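Phospholyase (Arthrobacter aurescens, PDB 5G4I) is a pyridoxal-phosphate-dependent phospholyase of the class III aminotransferase family that probably eliminates phosphate and ammonia from substrates such as phosphoethanolamine. Local coordinates at residues L92-R95 with V96-A100; L141-D144 with F145-H148; D300-G303 with R304-F308; D330-L334 with M335-D339; I391-M394 with R395-V399. All coordinates share one frame; numbering follows the deposited sequence. Where two conformers were deposited one is given.

Interaction 1. Residues L92-R95 with V96-A100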
# COMPACT_ATOMS: atom_id res chain seq x y z
N LEU A 92 -8.18 -20.44 2.81
CA LEU A 92 -6.93 -21.09 2.44
C LEU A 92 -6.76 -21.14 0.93
O LEU A 92 -7.78 -21.30 0.18
CB LEU A 92 -6.83 -22.53 2.99
CG LEU A 92 -6.67 -22.70 4.48
CD1 LEU A 92 -6.75 -24.20 4.80
CD2 LEU A 92 -5.28 -22.21 4.92
N ASN A 93 -5.55 -21.02 0.44
CA ASN A 93 -5.22 -21.12 -1.01
C ASN A 93 -3.70 -21.42 -1.07
O ASN A 93 -2.89 -20.82 -0.31
CB ASN A 93 -5.61 -19.90 -1.82
CG ASN A 93 -5.42 -20.07 -3.33
OD1 ASN A 93 -6.38 -20.57 -4.10
ND2 ASN A 93 -4.26 -19.79 -3.80
N SER A 94 -3.30 -22.29 -1.99
CA SER A 94 -1.92 -22.75 -2.03
C SER A 94 -0.91 -21.70 -2.54
O SER A 94 0.30 -21.78 -2.21
CB SER A 94 -1.71 -24.05 -2.82
OG SER A 94 -1.94 -23.85 -4.15
N ARG A 95 -1.31 -20.78 -3.42
CA ARG A 95 -0.31 -19.91 -4.08
C ARG A 95 0.47 -19.03 -3.10
O ARG A 95 1.73 -18.90 -3.27
CB ARG A 95 -0.92 -18.99 -5.20
CG ARG A 95 -1.77 -19.68 -6.26
CD ARG A 95 -1.16 -20.86 -7.01
NE ARG A 95 0.15 -20.62 -7.57
CZ ARG A 95 0.42 -20.06 -8.75
NH1 ARG A 95 -0.55 -19.50 -9.46
NH2 ARG A 95 1.67 -19.94 -9.21
N VAL A 96 -0.20 -18.43 -2.11
CA VAL A 96 0.52 -17.61 -1.13
C VAL A 96 1.54 -18.42 -0.31
O VAL A 96 2.62 -17.92 0.03
CB VAL A 96 -0.42 -16.78 -0.21
CG1 VAL A 96 -1.30 -17.67 0.65
CG2 VAL A 96 0.39 -15.75 0.60
N VAL A 97 1.15 -19.67 -0.02
CA VAL A 97 2.08 -20.53 0.75
C VAL A 97 3.30 -20.90 -0.08
O VAL A 97 4.44 -20.89 0.41
CB VAL A 97 1.31 -21.77 1.29
CG1 VAL A 97 2.26 -22.70 2.10
CG2 VAL A 97 0.24 -21.28 2.23
N GLU A 98 3.07 -21.29 -1.34
CA GLU A 98 4.14 -21.60 -2.26
C GLU A 98 5.12 -20.40 -2.40
O GLU A 98 6.35 -20.53 -2.37
CB GLU A 98 3.63 -21.95 -3.64
CG GLU A 98 2.86 -23.25 -3.68
CD GLU A 98 1.91 -23.37 -4.91
OE1 GLU A 98 1.96 -22.53 -5.89
OE2 GLU A 98 1.10 -24.37 -4.84
N TYR A 99 4.54 -19.20 -2.57
CA TYR A 99 5.40 -18.01 -2.67
C TYR A 99 6.16 -17.71 -1.35
O TYR A 99 7.37 -17.42 -1.45
CB TYR A 99 4.57 -16.75 -3.09
CG TYR A 99 5.42 -15.52 -3.28
CD1 TYR A 99 6.63 -15.52 -3.99
CD2 TYR A 99 5.03 -14.33 -2.72
CE1 TYR A 99 7.45 -14.39 -4.10
CE2 TYR A 99 5.78 -13.13 -2.93
CZ TYR A 99 6.99 -13.20 -3.61
OH TYR A 99 7.80 -12.05 -3.76
N ALA A 100 5.50 -17.80 -0.20
CA ALA A 100 6.16 -17.58 1.07
C ALA A 100 7.32 -18.58 1.26
O ALA A 100 8.40 -18.20 1.69
CB ALA A 100 5.17 -17.70 2.25

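Interaction 2. Residues L141-D144 with F145-H148. With PLP (pyridoxal-5'-phosphate), chain C.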
# COMPACT_ATOMS: atom_id res chain seq x y z
N LEU A 141 17.03 5.97 14.45
CA LEU A 141 18.29 6.39 13.82
C LEU A 141 18.21 6.13 12.31
O LEU A 141 17.90 4.99 11.91
CB LEU A 141 19.46 5.56 14.41
CG LEU A 141 19.76 5.76 15.91
CD1 LEU A 141 20.84 4.76 16.33
CD2 LEU A 141 20.20 7.13 16.28
N VAL A 142 18.42 7.18 11.53
CA VAL A 142 18.44 7.10 10.08
C VAL A 142 19.64 7.87 9.55
O VAL A 142 20.26 8.69 10.29
CB VAL A 142 17.19 7.68 9.36
CG1 VAL A 142 16.03 6.70 9.41
CG2 VAL A 142 16.85 9.09 9.89
N SER A 143 20.03 7.75 8.25
CA SER A 143 21.03 8.65 7.70
C SER A 143 20.47 10.07 7.49
O SER A 143 19.25 10.25 7.37
CB SER A 143 21.54 8.13 6.33
OG SER A 143 20.89 8.76 5.28
N ASP A 144 21.39 11.04 7.42
CA ASP A 144 21.07 12.44 7.14
C ASP A 144 20.77 12.75 5.69
O ASP A 144 20.50 13.93 5.41
CB ASP A 144 22.13 13.38 7.69
CG ASP A 144 23.42 13.35 6.96
OD1 ASP A 144 23.64 12.66 5.94
OD2 ASP A 144 24.37 14.01 7.54
N PHE A 145 20.65 11.76 4.79
CA PHE A 145 20.13 12.05 3.43
C PHE A 145 19.48 10.74 2.89
O PHE A 145 20.00 10.09 1.98
CB PHE A 145 21.20 12.66 2.51
CG PHE A 145 20.60 13.50 1.40
CD1 PHE A 145 20.14 14.75 1.70
CD2 PHE A 145 20.41 12.97 0.15
CE1 PHE A 145 19.53 15.55 0.70
CE2 PHE A 145 19.83 13.83 -0.87
CZ PHE A 145 19.41 15.01 -0.53
N SER A 146 18.34 10.40 3.51
CA SER A 146 17.64 9.12 3.22
C SER A 146 16.18 9.29 2.89
O SER A 146 15.56 10.33 3.19
CB SER A 146 17.80 8.13 4.38
OG SER A 146 17.43 8.67 5.60
N TYR A 147 15.59 8.24 2.31
CA TYR A 147 14.16 8.21 1.98
C TYR A 147 13.64 6.76 2.06
O TYR A 147 14.15 5.86 1.40
CB TYR A 147 13.86 8.82 0.60
CG TYR A 147 12.40 8.69 0.21
CD1 TYR A 147 11.43 9.45 0.82
CD2 TYR A 147 11.97 7.71 -0.72
CE1 TYR A 147 10.09 9.33 0.55
CE2 TYR A 147 10.62 7.61 -1.06
CZ TYR A 147 9.68 8.40 -0.43
OH TYR A 147 8.34 8.26 -0.70
N HIS A 148 12.65 6.54 2.96
CA HIS A 148 12.13 5.18 3.20
C HIS A 148 10.63 5.02 2.93
O HIS A 148 10.03 3.96 3.13
CB HIS A 148 12.50 4.77 4.67
CG HIS A 148 13.97 4.69 4.90
ND1 HIS A 148 14.76 3.69 4.40
CD2 HIS A 148 14.82 5.52 5.57
CE1 HIS A 148 16.01 3.92 4.73
NE2 HIS A 148 16.09 5.04 5.40
N1 PLP C . 12.63 2.65 0.58
C2 PLP C . 13.50 2.72 -0.45
C2A PLP C . 14.97 2.49 -0.20
C3 PLP C . 13.02 3.01 -1.82
O3 PLP C . 13.88 3.09 -2.87
C4 PLP C . 11.57 3.22 -2.00
C4A PLP C . 10.99 3.52 -3.33
C5 PLP C . 10.71 3.12 -0.79
C6 PLP C . 11.30 2.84 0.44
C5A PLP C . 9.22 3.32 -0.89
O4P PLP C . 8.69 2.47 -1.91
P PLP C . 7.18 2.67 -2.43
O1P PLP C . 7.27 3.86 -3.36
O2P PLP C . 6.86 1.36 -3.12
O3P PLP C . 6.39 2.91 -1.17
O HOH W 1 18.61 5.59 6.75

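Interaction 3. Residues D300-G303 with R304-F308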
# COMPACT_ATOMS: atom_id res chain seq x y z
N ASP A 300 5.07 -13.81 15.99
CA ASP A 300 4.10 -14.36 16.92
C ASP A 300 3.64 -13.30 17.97
O ASP A 300 2.46 -13.17 18.24
CB ASP A 300 4.75 -15.55 17.69
CG ASP A 300 3.78 -16.22 18.72
OD1 ASP A 300 2.84 -16.79 18.27
OD2 ASP A 300 4.00 -16.17 19.96
N GLU A 301 4.57 -12.50 18.50
CA GLU A 301 4.27 -11.47 19.47
C GLU A 301 3.27 -10.45 18.90
O GLU A 301 2.29 -10.04 19.50
CB GLU A 301 5.55 -10.80 19.98
CG GLU A 301 5.30 -9.61 20.87
CD GLU A 301 6.56 -8.90 21.26
OE1 GLU A 301 7.50 -8.79 20.49
OE2 GLU A 301 6.64 -8.47 22.41
N PHE A 302 3.62 -9.99 17.66
CA PHE A 302 2.77 -8.93 17.06
C PHE A 302 1.35 -9.45 16.79
O PHE A 302 0.36 -8.71 17.02
CB PHE A 302 3.41 -8.39 15.73
CG PHE A 302 2.74 -7.16 15.14
CD1 PHE A 302 2.95 -5.89 15.68
CD2 PHE A 302 1.90 -7.28 13.97
CE1 PHE A 302 2.35 -4.78 15.08
CE2 PHE A 302 1.31 -6.16 13.44
CZ PHE A 302 1.51 -4.95 13.97
N GLY A 303 1.24 -10.68 16.30
CA GLY A 303 -0.13 -11.27 16.07
C GLY A 303 -0.93 -11.58 17.32
O GLY A 303 -2.15 -11.46 17.31
N ARG A 304 -0.24 -11.84 18.41
CA ARG A 304 -0.97 -12.02 19.70
C ARG A 304 -1.53 -10.68 20.19
O ARG A 304 -2.52 -10.69 20.94
CB ARG A 304 -0.06 -12.59 20.82
CG ARG A 304 0.32 -14.05 20.65
CD ARG A 304 1.06 -14.62 21.91
NE ARG A 304 2.07 -13.75 22.52
CZ ARG A 304 3.39 -13.78 22.27
NH1 ARG A 304 3.90 -14.65 21.40
NH2 ARG A 304 4.23 -12.94 22.90
N HIS A 305 -0.89 -9.56 19.88
CA HIS A 305 -1.23 -8.25 20.38
C HIS A 305 -2.11 -7.40 19.43
O HIS A 305 -2.61 -6.31 19.89
CB HIS A 305 0.07 -7.45 20.66
CG HIS A 305 0.88 -7.96 21.80
ND1 HIS A 305 2.20 -7.57 21.97
CD2 HIS A 305 0.57 -8.79 22.82
CE1 HIS A 305 2.66 -8.16 23.08
NE2 HIS A 305 1.70 -8.91 23.60
N ASN A 306 -2.32 -7.83 18.15
CA ASN A 306 -3.07 -7.02 17.20
C ASN A 306 -3.80 -7.91 16.22
O ASN A 306 -3.24 -8.90 15.74
CB ASN A 306 -2.15 -6.14 16.33
CG ASN A 306 -1.21 -5.23 17.16
OD1 ASN A 306 -1.46 -4.03 17.40
ND2 ASN A 306 -0.05 -5.80 17.50
N MET A 307 -5.05 -7.54 15.89
CA MET A 307 -5.79 -8.21 14.83
C MET A 307 -5.39 -7.60 13.46
O MET A 307 -6.10 -6.83 12.81
CB MET A 307 -7.33 -8.16 15.08
CG MET A 307 -8.15 -8.88 14.04
SD MET A 307 -7.52 -10.25 13.00
CE MET A 307 -8.15 -9.36 11.55
N PHE A 308 -4.15 -7.91 13.07
CA PHE A 308 -3.53 -7.31 11.88
C PHE A 308 -4.00 -8.00 10.60
O PHE A 308 -3.89 -9.24 10.47
CB PHE A 308 -1.96 -7.35 11.97
CG PHE A 308 -1.29 -6.72 10.75
CD1 PHE A 308 -1.26 -5.36 10.61
CD2 PHE A 308 -0.82 -7.54 9.72
CE1 PHE A 308 -0.73 -4.78 9.42
CE2 PHE A 308 -0.35 -6.97 8.53
CZ PHE A 308 -0.32 -5.63 8.41

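Interaction 4. Residues D330-L334 with M335-D339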
# COMPACT_ATOMS: atom_id res chain seq x y z
N ASP A 330 16.08 -17.24 -11.10
CA ASP A 330 16.82 -18.48 -10.82
C ASP A 330 17.20 -19.15 -12.17
O ASP A 330 18.38 -19.56 -12.35
CB ASP A 330 15.99 -19.40 -9.90
CG ASP A 330 15.92 -18.94 -8.40
OD1 ASP A 330 16.59 -18.02 -7.98
OD2 ASP A 330 15.06 -19.61 -7.71
N GLN A 331 16.20 -19.41 -13.04
CA GLN A 331 16.45 -20.17 -14.30
C GLN A 331 17.46 -19.52 -15.18
O GLN A 331 18.30 -20.21 -15.82
CB GLN A 331 15.13 -20.24 -15.07
CG GLN A 331 14.15 -21.26 -14.47
CD GLN A 331 12.80 -21.30 -15.22
OE1 GLN A 331 11.99 -22.20 -14.99
NE2 GLN A 331 12.54 -20.30 -16.11
N GLU A 332 17.48 -18.16 -15.23
CA GLU A 332 18.38 -17.41 -16.08
C GLU A 332 19.68 -16.98 -15.45
O GLU A 332 20.52 -16.28 -16.02
CB GLU A 332 17.63 -16.25 -16.75
CG GLU A 332 16.41 -16.63 -17.61
CD GLU A 332 16.79 -17.62 -18.77
OE1 GLU A 332 17.85 -17.43 -19.35
OE2 GLU A 332 16.04 -18.57 -18.95
N ASP A 333 19.90 -17.46 -14.17
CA ASP A 333 21.15 -17.22 -13.47
C ASP A 333 21.50 -15.74 -13.32
O ASP A 333 22.68 -15.33 -13.34
CB ASP A 333 22.34 -18.01 -14.20
CG ASP A 333 23.43 -18.35 -13.31
OD1 ASP A 333 23.37 -18.36 -12.05
OD2 ASP A 333 24.44 -18.77 -13.92
N LEU A 334 20.48 -14.89 -13.11
CA LEU A 334 20.70 -13.45 -13.18
C LEU A 334 21.58 -12.86 -12.09
O LEU A 334 22.33 -11.91 -12.34
CB LEU A 334 19.37 -12.66 -13.27
CG LEU A 334 18.40 -12.98 -14.38
CD1 LEU A 334 17.17 -12.10 -14.32
CD2 LEU A 334 19.11 -12.86 -15.76
N MET A 335 21.49 -13.38 -10.84
CA MET A 335 22.32 -12.86 -9.73
C MET A 335 23.85 -13.08 -10.05
O MET A 335 24.69 -12.14 -9.89
CB MET A 335 21.90 -13.42 -8.35
CG MET A 335 22.75 -12.89 -7.25
SD MET A 335 22.22 -13.49 -5.62
CE MET A 335 23.68 -13.82 -4.80
N ALA A 336 24.21 -14.35 -10.41
CA ALA A 336 25.61 -14.62 -10.73
C ALA A 336 26.11 -13.80 -11.92
O ALA A 336 27.27 -13.30 -11.91
CB ALA A 336 25.82 -16.11 -10.95
N LYS A 337 25.24 -13.64 -12.93
CA LYS A 337 25.61 -12.84 -14.12
C LYS A 337 25.86 -11.40 -13.70
O LYS A 337 26.78 -10.73 -14.20
CB LYS A 337 24.52 -12.94 -15.20
CG LYS A 337 24.44 -14.28 -15.98
CD LYS A 337 23.25 -14.34 -16.90
CE LYS A 337 23.24 -15.67 -17.69
NZ LYS A 337 21.92 -15.79 -18.38
N ALA A 338 25.01 -10.83 -12.81
CA ALA A 338 25.18 -9.44 -12.34
C ALA A 338 26.53 -9.29 -11.55
O ALA A 338 27.18 -8.24 -11.60
CB ALA A 338 23.98 -9.03 -11.43
N ASP A 339 26.92 -10.31 -10.75
CA ASP A 339 28.18 -10.25 -10.04
C ASP A 339 29.37 -10.15 -11.04
O ASP A 339 30.23 -9.25 -10.92
CB ASP A 339 28.35 -11.52 -9.19
CG ASP A 339 29.48 -11.46 -8.26
OD1 ASP A 339 29.69 -10.56 -7.40
OD2 ASP A 339 30.32 -12.42 -8.36
O HOH W 2 22.46 -16.69 -10.07

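Interaction 5. Residues I391-M394 with R395-V399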
# COMPACT_ATOMS: atom_id res chain seq x y z
N ILE A 391 23.03 13.71 -18.33
CA ILE A 391 21.75 12.95 -18.37
C ILE A 391 20.89 13.24 -19.62
O ILE A 391 20.40 12.33 -20.28
CB ILE A 391 20.95 13.23 -17.05
CG1 ILE A 391 21.67 12.60 -15.89
CG2 ILE A 391 19.50 12.75 -17.14
CD1 ILE A 391 21.20 13.12 -14.52
N GLU A 392 20.78 14.56 -19.99
CA GLU A 392 20.03 14.90 -21.20
C GLU A 392 20.75 14.43 -22.48
O GLU A 392 20.08 13.99 -23.46
CB GLU A 392 19.77 16.40 -21.20
CG GLU A 392 18.83 16.88 -20.09
CD GLU A 392 17.33 16.60 -20.31
OE1 GLU A 392 16.97 16.18 -21.41
OE2 GLU A 392 16.53 16.98 -19.36
N ASP A 393 22.10 14.58 -22.51
CA ASP A 393 22.86 14.13 -23.66
C ASP A 393 22.75 12.58 -23.91
O ASP A 393 22.56 12.07 -25.00
CB ASP A 393 24.34 14.56 -23.56
CG ASP A 393 25.12 14.23 -24.83
OD1 ASP A 393 24.75 14.74 -25.89
OD2 ASP A 393 26.02 13.46 -24.78
N MET A 394 22.81 11.84 -22.79
CA MET A 394 22.67 10.39 -22.87
C MET A 394 21.28 10.00 -23.39
O MET A 394 21.12 9.12 -24.20
CB MET A 394 22.95 9.81 -21.46
CG MET A 394 24.44 9.77 -21.14
SD MET A 394 25.42 8.52 -22.08
CE MET A 394 25.06 7.00 -21.16
N ARG A 395 20.21 10.72 -22.94
CA ARG A 395 18.88 10.52 -23.54
C ARG A 395 18.87 10.71 -25.06
O ARG A 395 18.33 9.93 -25.79
CB ARG A 395 17.80 11.42 -22.84
CG ARG A 395 16.42 11.39 -23.45
CD ARG A 395 15.46 12.53 -23.04
NE ARG A 395 16.14 13.84 -23.11
CZ ARG A 395 16.44 14.47 -24.27
NH1 ARG A 395 16.09 13.99 -25.46
NH2 ARG A 395 17.05 15.63 -24.21
N GLU A 396 19.49 11.86 -25.50
CA GLU A 396 19.58 12.09 -26.95
C GLU A 396 20.29 10.97 -27.72
O GLU A 396 19.86 10.59 -28.79
CB GLU A 396 20.24 13.47 -27.26
CG GLU A 396 19.31 14.63 -26.98
CD GLU A 396 18.21 14.86 -28.07
OE1 GLU A 396 18.36 14.49 -29.29
OE2 GLU A 396 17.15 15.40 -27.71
N ARG A 397 21.27 10.37 -27.04
CA ARG A 397 22.02 9.21 -27.55
C ARG A 397 21.31 7.86 -27.43
O ARG A 397 21.78 6.83 -27.89
CB ARG A 397 23.41 9.13 -26.85
CG ARG A 397 24.40 10.31 -27.15
CD ARG A 397 25.60 10.29 -26.24
NE ARG A 397 26.62 11.30 -26.62
CZ ARG A 397 27.48 11.17 -27.63
NH1 ARG A 397 27.57 10.05 -28.33
NH2 ARG A 397 28.30 12.18 -27.91
N GLY A 398 20.11 7.87 -26.85
CA GLY A 398 19.32 6.66 -26.74
C GLY A 398 19.56 5.86 -25.43
O GLY A 398 19.34 4.64 -25.48
N VAL A 399 19.94 6.53 -24.37
CA VAL A 399 20.23 5.79 -23.07
C VAL A 399 19.56 6.53 -21.93
O VAL A 399 19.79 7.72 -21.72
CB VAL A 399 21.75 5.58 -22.80
CG1 VAL A 399 21.97 4.66 -21.57
CG2 VAL A 399 22.45 4.98 -24.04
O HOH W 3 19.23 9.74 -19.80
O HOH W 4 27.68 14.88 -26.78

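Interaction 1. Residues L92-R95 with V96-A100
E98 reaches back one turn and binds both S94 and R95. The contact lies in the first turns of helix 94-104. CB of E98 packs 3.6 Å from R95 O and touches S94 O as well. CG is 3.3 Å from S94 O. CG stands beside the backbone N, opposite the carbonyl carbon (chi1 -67°), and the chain beyond it is extended, which carries the carboxylate back over the preceding turn. The two oxygens then part. OE1 forms a salt bridge with R95 NE, 3.1 Å away. OE1 lies near the guanidinium plane, at its edge, and is met on its syn side, though tilted out of the carboxylate plane. The carboxylate and guanidinium planes stand 50° apart. OE2 accepts from S94 OG at 3.2 Å, and the hydroxyl comes from above the carboxylate plane. The R95 chain is bent at chi2 and chi3, which brings NE to the glutamate. Its NH1 is bonded to Q81. The backbone supports the same turn: E98 N bonds S94 O at 2.9 Å and Y99 N bonds R95 O at 2.9 Å. V96 and Y99 face strand 113-117 and helix 316-331, while V97 packs on R22 of the second subunit. With an alanine here in place of E98, R95 NE and S94 OG would probably lose the carboxylate that each of them bonds, and the guanidinium would rely more on Q81. The carboxylate thus answers one cation and one hydroxyl at once. Its negative charge near the helix start probably also suits the positive end of the helix dipole.

Interaction 2. Residues L141-D144 with F145-H148
S143 OG has two polar partners. It accepts from F145 N at 3.0 Å, with an N-H...O angle of 163°, and is also bonded to E224. This is the C-terminal end of strand 140-143, in the large mixed sheet of the fold-type I PLP enzymes, where the chain turns off toward the cofactor. The carbonyl of S143 is used as well. S146 OG donates to S143 O at 3.0 Å, coming from above the carbonyl plane, and T159 OG1 bonds the same oxygen. S146 OG stands between its own N and carbonyl carbon (chi1 52°), which turns it back to the strand. S146 CB packs 3.3 Å from S143 OG. F145 N would probably be left without its acceptor, and E224 without this mate, if an alanine stood in place of S143, so the turn would hold its shape less firmly. D144 points its carboxylate to R175 in a salt bridge. Further on, V142 CG1 touches H148 CD2 at 4.2 Å, the two side chains running past each other in opposite directions. A water, in the plane of the H148 ring at its edge, links the strand to that ring. It accepts from S143 N at 3.0 Å and lies 2.9 Å from H148 NE2. ND1 of the same ring is bonded to D251, another residue of the PLP pocket. Y147 and H148 belong to that pocket too. H148 O approaches PLP C6 to 3.2 Å.

Interaction 3. Residues D300-G303 with R304-F308
F302 turns its edge to the face of F308 in an offset edge-to-face pair at the C-terminal end of helix 296-305, ring centres 5.8 Å apart and planes at 60°. F302 CE2 meets F308 CB at 3.8 Å. The chain leaves the helix at N306. M307 then centres an inverse gamma turn leading to F308, whose side chain is about 8 Å from a bound PLP. N306 ND2 lies over one face of the F302 ring, 3.5 Å from CD1. Among the polar bonds, that same ND2 donates to F302 O at 3.0 Å. The bond is nearly straight, 175°, and falls in the carbonyl plane on a lone pair. ND2 also bonds Q133 in helix 120-135, and N306 OD1 accepts from the backbone N of H164 of the second subunit. H305 N bonds E301 O, and the H305 ring sets one face over that oxygen. Among the charges, D300 is paired with R304 NH1, but the modelled separation is too short and D300 has two conformers, so the detail is doubtful. Three partners for the N306 amide probably fix its rotation, which ties the helix end to helix 120-135 and the neighbouring subunit.

Interaction 4. Residues D330-L334 with M335-D339
M335 follows L334 in the first turn of helix 334-355. Its CG is opposite the backbone N (chi1 180°), which carries the sulfur away from the preceding residues, while L334 is buried on L417 and V418. A336 comes next. Its CB packs 3.5 Å from D333 OD1. A water bridges the same pair: it donates to D333 OD1 at 2.7 Å and accepts from A336 N at 2.9 Å. D333 makes a Schellman motif, with positive phi, at the end of helix 316-331. It is also the N-cap residue of helix 334-355, but its side chain makes no direct capping bond and reaches the helix through this water. K337 follows with two anchors. Its N donates to D333 O at 3.1 Å, nearly along the C=O axis. Its chain is extended from CG and runs back over the turn, so that NZ donates to E332 O at 2.8 Å. The carboxylate of E332 stays farther off, OE1 lying 4.5 Å from K337 NZ, too far for a salt bridge. A338 N then bonds L334 O at 2.9 Å, and A338 CB rests on L367.

Interaction 5. Residues I391-M394 with R395-V399
A Schellman motif ends helix 384-396 and joins M394 to V399, the first residue of strand 399-404. V399 N donates to M394 O at 2.9 Å, from above the carbonyl plane. G398 has positive phi, and a CB there would be jammed against the carbonyl oxygen of R397. M394 CE rests on V399 CG1 at 3.9 Å, side by side and pointing the same way. A water also bridges I391 O and V399 O. R395 grips E392 side-on. Both NE (3.0 Å) and NH2 (2.9 Å) bind the one oxygen OE1, which lies at the guanidinium edge. R395 NH1 takes E396 OE2 at 2.9 Å, so one arginine joins two carboxylates. E392 OE2 has K388 as its own partner. R397 is extended from CG and brings NE to D393 OD2 at 2.9 Å, the planes 75° apart. A second water, bonded weakly to D393 OD2, is held by R397 NH2. D393 OD2 also bonds S434, and R397 NH1 bonds Q430, both in helix 421-436. R395 and R397 probably offset the charges of E392, D393 and E396 at this helix end.

Overall arrangement
All five contacts are local and follow one another along the chain; none nests in or crosses another. Interaction 1 begins helix 94-104. Interaction 2 turns strand 140-143 out of its sheet into the cofactor loop. Interaction 3 closes helix 296-305. Interaction 4 joins helices 316-331 and 334-355, and interaction 5 passes from helix 384-396 to strand 399-404 of the other sheet. Interactions 1 and 3 both touch the second subunit at several residues, their centres about 21 Å apart. Interaction 2 alone holds PLP pocket residues. Interactions 3 and 5 are on opposite sides of the chain's centre, with their own centres about 50 Å apart.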